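Local atomic coordinates of folylpolyglutamate synthase/dihydrofolate synthase (PDB entry 1O5Z), a protein that probably catalyses the ATP-dependent addition of L-glutamate to dihydropteroate and to the growing polyglutamate tail of tetrahydrofolate, as a magnesium-dependent ligase. Residues 295-298 with 299-303; 382-385 with 386-390. All blocks are in the same frame, centred on the assembly; numbering follows the deposited sequence.

Interactions 1 and 2 are both local contacts within a single helix, but they lie at opposite ends of their helices. Interaction 1 is in the last turns of helix 292-301, packed on the helix that follows what is, by family and sequence, the ATP-binding P-loop; interaction 2 spans the N-terminus and first two turns of helix 384-394, in the C-terminal glutamate ligase domain, where a sulfate ion is bound. Their centres are 41 Å apart, on opposite sides of the chain's centre, and their nearest atoms are about 26 Å apart. The sulfate, probably from the crystallisation liquor, marks a helix N-terminus that can hold an anion, and by itself says nothing about where substrates bind.

Interaction 1: residues 295-298 with 299-303; sequences IREG and LKNAK
Asn301 folds back over the turn that begins at Glu297. Its CB rests on Glu297 O, and its CG, on the side of the backbone N (chi1 -76°), comes still closer, 3.2 Å from Glu297 O. At the tip, ND2 lies 3.5 Å from Glu297 CG, a contact with a methylene rather than a polar bond. Neither end of the amide hydrogen-bonds Glu297 O: OD1 is a second acceptor, and ND2 meets it at a poor angle. Glu297 leaves the helix pointing away, and its CG, anti to the backbone N (chi1 163°), is the part that passes beside the amide; the carboxylate plane is turned 24° from the amide plane. OE2 makes a weak hydrogen bond to Ser76 OG on helix 63-77. With an alanine in place of Glu297, the methylene lying against the amide is gone, so Asn301 would probably be freer to turn and Ser76 would lose this weak partner.

The contact occupies the C-terminal end of helix 292-301, which packs on helix 271-286 and on helix 63-77, the one after the probable P-loop of this Mur ligase-like fold. Regular i to i+4 bonds carry the backbone up to here, such as Leu299 N to Ile295 O at 3.0 Å. Toward the end they deteriorate: Asn301 N shares itself weakly between Glu297 O and Gly298 O. Ala302 N still reaches Gly298 O at 2.9 Å, yet Ala302 is the first residue to leave helical angles, and its small methyl suits a buried spot against Asn68 and Met69.

On the buried side, branched aliphatic residues suit the interface between helices. Ile295 and Leu299 lie side by side, CG2 of Ile295 being 4.1 Å from CD1 of Leu299, with Ile73, Leu280 and Ala276 beyond. Arg296 pairs with Glu292 in a salt bridge.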
loop_
_atom_site.group_PDB
_atom_site.type_symbol
_atom_site.label_atom_id
_atom_site.label_comp_id
_atom_site.label_asym_id
_atom_site.label_seq_id
_atom_site.Cartn_x
_atom_site.Cartn_y
_atom_site.Cartn_z
ATOM N N ILE A 295 1.249 -6.433 -19.678
ATOM C CA ILE A 295 2.291 -6.443 -18.689
ATOM C C ILE A 295 2.999 -5.097 -18.798
ATOM O O ILE A 295 3.197 -4.390 -17.801
ATOM C CB ILE A 295 3.258 -7.647 -18.954
ATOM C CG1 ILE A 295 2.621 -8.948 -18.520
ATOM C CG2 ILE A 295 4.574 -7.490 -18.217
ATOM C CD1 ILE A 295 3.298 -10.136 -19.115
ATOM N N ARG A 296 3.396 -4.718 -20.002
ATOM C CA ARG A 296 4.117 -3.459 -20.133
ATOM C C ARG A 296 3.266 -2.263 -19.734
ATOM O O ARG A 296 3.756 -1.334 -19.093
ATOM C CB ARG A 296 4.597 -3.276 -21.541
ATOM C CG ARG A 296 5.653 -4.241 -21.909
ATOM C CD ARG A 296 6.220 -4.007 -23.306
ATOM N NE ARG A 296 7.237 -5.006 -23.593
ATOM C CZ ARG A 296 8.528 -4.874 -23.303
ATOM N NH1 ARG A 296 8.979 -3.758 -22.759
ATOM N NH2 ARG A 296 9.389 -5.862 -23.577
ATOM N N GLU A 297 2.003 -2.264 -20.128
ATOM C CA GLU A 297 1.164 -1.110 -19.859
ATOM C C GLU A 297 0.801 -1.062 -18.388
ATOM O O GLU A 297 0.845 -0.012 -17.800
ATOM C CB GLU A 297 -0.096 -1.098 -20.729
ATOM C CG GLU A 297 -1.203 -0.164 -20.226
ATOM C CD GLU A 297 -2.464 -0.222 -21.082
ATOM O OE1 GLU A 297 -2.360 0.279 -22.211
ATOM O OE2 GLU A 297 -3.531 -0.762 -20.622
ATOM N N GLY A 298 0.470 -2.205 -17.821
ATOM C CA GLY A 298 0.132 -2.326 -16.400
ATOM C C GLY A 298 1.260 -1.872 -15.501
ATOM O O GLY A 298 1.016 -1.100 -14.565
ATOM N N LEU A 299 2.496 -2.294 -15.820
ATOM C CA LEU A 299 3.714 -1.796 -15.126
ATOM C C LEU A 299 3.976 -0.297 -15.290
ATOM O O LEU A 299 4.385 0.380 -14.360
ATOM C CB LEU A 299 4.953 -2.549 -15.601
ATOM C CG LEU A 299 5.024 -4.027 -15.228
ATOM C CD1 LEU A 299 6.251 -4.620 -15.780
ATOM C CD2 LEU A 299 4.962 -4.250 -13.733
ATOM N N LYS A 300 3.745 0.218 -16.480
ATOM C CA LYS A 300 3.799 1.660 -16.704
ATOM C C LYS A 300 2.759 2.435 -15.879
ATOM O O LYS A 300 2.973 3.592 -15.526
ATOM C CB LYS A 300 3.601 1.972 -18.192
ATOM C CG LYS A 300 4.631 2.909 -18.690
ATOM C CD LYS A 300 4.781 2.939 -20.202
ATOM C CE LYS A 300 5.988 3.939 -20.566
ATOM N NZ LYS A 300 6.774 3.664 -21.882
ATOM N N ASN A 301 1.620 1.791 -15.619
ATOM C CA ASN A 301 0.432 2.410 -14.979
ATOM C C ASN A 301 0.407 2.278 -13.472
ATOM O O ASN A 301 -0.242 3.062 -12.805
ATOM C CB ASN A 301 -0.856 1.764 -15.488
ATOM C CG ASN A 301 -1.257 2.195 -16.880
ATOM O OD1 ASN A 301 -0.702 3.102 -17.483
ATOM N ND2 ASN A 301 -2.263 1.528 -17.394
ATOM N N ALA A 302 1.087 1.263 -12.950
ATOM C CA ALA A 302 1.210 1.071 -11.507
ATOM C C ALA A 302 1.704 2.316 -10.742
ATOM O O ALA A 302 2.646 3.017 -11.167
ATOM C CB ALA A 302 2.126 -0.091 -11.193
ATOM N N LYS A 303 1.089 2.519 -9.585
ATOM C CA LYS A 303 1.350 3.667 -8.755
ATOM C C LYS A 303 1.176 3.246 -7.304
ATOM O O LYS A 303 0.167 2.634 -6.978
ATOM C CB LYS A 303 0.333 4.736 -9.077
ATOM C CG LYS A 303 0.597 6.051 -8.315
ATOM C CD LYS A 303 -0.259 7.219 -8.856
ATOM C CE LYS A 303 0.392 7.893 -10.125
ATOM N NZ LYS A 303 -0.653 8.165 -11.189
#

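Interaction 2: residues 382-385 with 386-390; sequences KDMN and SLVDM. With SO4 (sulfate ion), chain E.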
loop_
_atom_site.group_PDB
_atom_site.type_symbol
_atom_site.label_atom_id
_atom_site.label_comp_id
_atom_site.label_asym_id
_atom_site.label_seq_id
_atom_site.Cartn_x
_atom_site.Cartn_y
_atom_site.Cartn_z
ATOM N N LYS A 382 0.406 17.095 18.215
ATOM C CA LYS A 382 0.819 17.900 19.385
ATOM C C LYS A 382 2.328 18.163 19.388
ATOM O O LYS A 382 3.089 17.487 18.703
ATOM C CB LYS A 382 0.317 17.319 20.743
ATOM C CG LYS A 382 1.038 16.113 21.330
ATOM C CD LYS A 382 0.450 15.731 22.711
ATOM C CE LYS A 382 1.428 14.930 23.603
ATOM N NZ LYS A 382 1.036 14.857 25.064
ATOM N N ASP A 383 2.716 19.193 20.142
ATOM C CA ASP A 383 4.113 19.609 20.357
ATOM C C ASP A 383 4.857 20.099 19.148
ATOM O O ASP A 383 6.045 19.782 18.964
ATOM C CB ASP A 383 4.943 18.489 20.980
ATOM C CG ASP A 383 4.873 18.490 22.433
ATOM O OD1 ASP A 383 4.907 17.381 23.008
ATOM O OD2 ASP A 383 4.787 19.555 23.074
ATOM N N MET A 384 4.188 20.911 18.350
ATOM C CA MET A 384 4.861 21.592 17.282
ATOM C C MET A 384 6.120 22.268 17.834
ATOM O O MET A 384 7.176 22.320 17.203
ATOM C CB MET A 384 3.921 22.623 16.708
ATOM C CG MET A 384 4.499 23.388 15.583
ATOM S SD MET A 384 4.983 22.256 14.242
ATOM C CE MET A 384 5.225 23.481 12.956
ATOM N N ASN A 385 5.997 22.751 19.052
ATOM C CA ASN A 385 7.036 23.528 19.680
ATOM C C ASN A 385 8.370 22.772 19.769
ATOM O O ASN A 385 9.416 23.287 19.369
ATOM C CB ASN A 385 6.573 23.955 21.087
ATOM C CG ASN A 385 5.046 23.766 21.303
ATOM O OD1 ASN A 385 4.621 23.293 22.375
ATOM N ND2 ASN A 385 4.230 24.117 20.288
ATOM N N SER A 386 8.327 21.552 20.297
ATOM C CA SER A 386 9.552 20.783 20.509
ATOM C C SER A 386 10.021 20.160 19.203
ATOM O O SER A 386 11.212 19.948 19.045
ATOM C CB SER A 386 9.410 19.735 21.636
ATOM O OG SER A 386 8.327 18.864 21.378
ATOM N N LEU A 387 9.103 19.905 18.275
ATOM C CA LEU A 387 9.476 19.478 16.928
ATOM C C LEU A 387 10.405 20.467 16.264
ATOM O O LEU A 387 11.443 20.093 15.700
ATOM C CB LEU A 387 8.245 19.310 16.025
ATOM C CG LEU A 387 8.522 18.932 14.550
ATOM C CD1 LEU A 387 9.413 17.675 14.406
ATOM C CD2 LEU A 387 7.240 18.743 13.720
ATOM N N VAL A 388 9.992 21.722 16.285
ATOM C CA VAL A 388 10.753 22.816 15.705
ATOM C C VAL A 388 12.116 22.975 16.399
ATOM O O VAL A 388 13.125 23.218 15.750
ATOM C CB VAL A 388 9.940 24.164 15.819
ATOM C CG1 VAL A 388 10.792 25.355 15.461
ATOM C CG2 VAL A 388 8.749 24.143 14.941
ATOM N N ASP A 389 12.117 22.888 17.723
ATOM C CA ASP A 389 13.346 23.006 18.499
ATOM C C ASP A 389 14.351 21.930 18.127
ATOM O O ASP A 389 15.550 22.192 17.970
ATOM C CB ASP A 389 13.050 22.856 19.988
ATOM C CG ASP A 389 12.429 24.101 20.608
ATOM O OD1 ASP A 389 12.312 25.141 19.935
ATOM O OD2 ASP A 389 12.025 24.113 21.784
ATOM N N MET A 390 13.849 20.706 18.037
ATOM C CA MET A 390 14.632 19.574 17.584
ATOM C C MET A 390 15.225 19.802 16.219
ATOM O O MET A 390 16.394 19.589 16.032
ATOM C CB MET A 390 13.761 18.346 17.503
ATOM C CG MET A 390 13.947 17.386 18.646
ATOM S SD MET A 390 12.980 15.909 18.233
ATOM C CE MET A 390 11.363 16.396 18.896
HETATM S S SO4 E . 1.083 22.249 19.930
HETATM O O1 SO4 E . 1.698 21.580 18.777
HETATM O O2 SO4 E . 1.259 23.683 19.656
HETATM O O3 SO4 E . 1.904 21.958 21.113
HETATM O O4 SO4 E . -0.289 21.713 20.077
#
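Leu387 N bonds to Asp383 O at 3.1 Å, closing the first turn of helix 384-394, while the N-H groups at the start of that turn hold a sulfate ion. Met384 N points almost straight at sulfate O1 (2.6 Å, 169°). Asp383 N adds a weak bond to O3. From the side chain of Asn385, ND2 bonds to O2 at 3.1 Å and more weakly to O3; a chi1 of -15°, near eclipsed, swings the amide to the anion. An amide suits this place by offering N-H donors without a negative charge, but the fit is imperfect, for OD1 also sits 3.3 Å from sulfate O3.

Asp383 holds the N-cap position, though its carboxylate makes no capping bond. Its backbone takes left-handed angles, which aspartate adopts more readily than most residues. Ser386 N bonds weakly to Asp383 O, and Ser386 OG, between its backbone N and carbonyl carbon, lies 3.4 Å from Asp383 CB. Anions often bind at helix N-termini, where first-turn N-H groups point outward; the helix dipole probably adds to the attraction.

The helix is the crossover of a beta-alpha-beta unit, strand 370-373, helix 384-394, strand 399-400, of the glutamate ligase domain. Met384 faces the sheet: with the chain bent at chi2 (59°), its SD comes 4.2 Å from Leu387 CD2 and its CE 4.1 Å from Val388 CG2. These flexible and branched apolar groups fill the layer over Val373, and Met384 and Val388 also touch Val400.

Farther out, Arg357, on helix 357-361, hydrogen-bonds through NH1 to Asp383 O and through NH2 to Lys382 O.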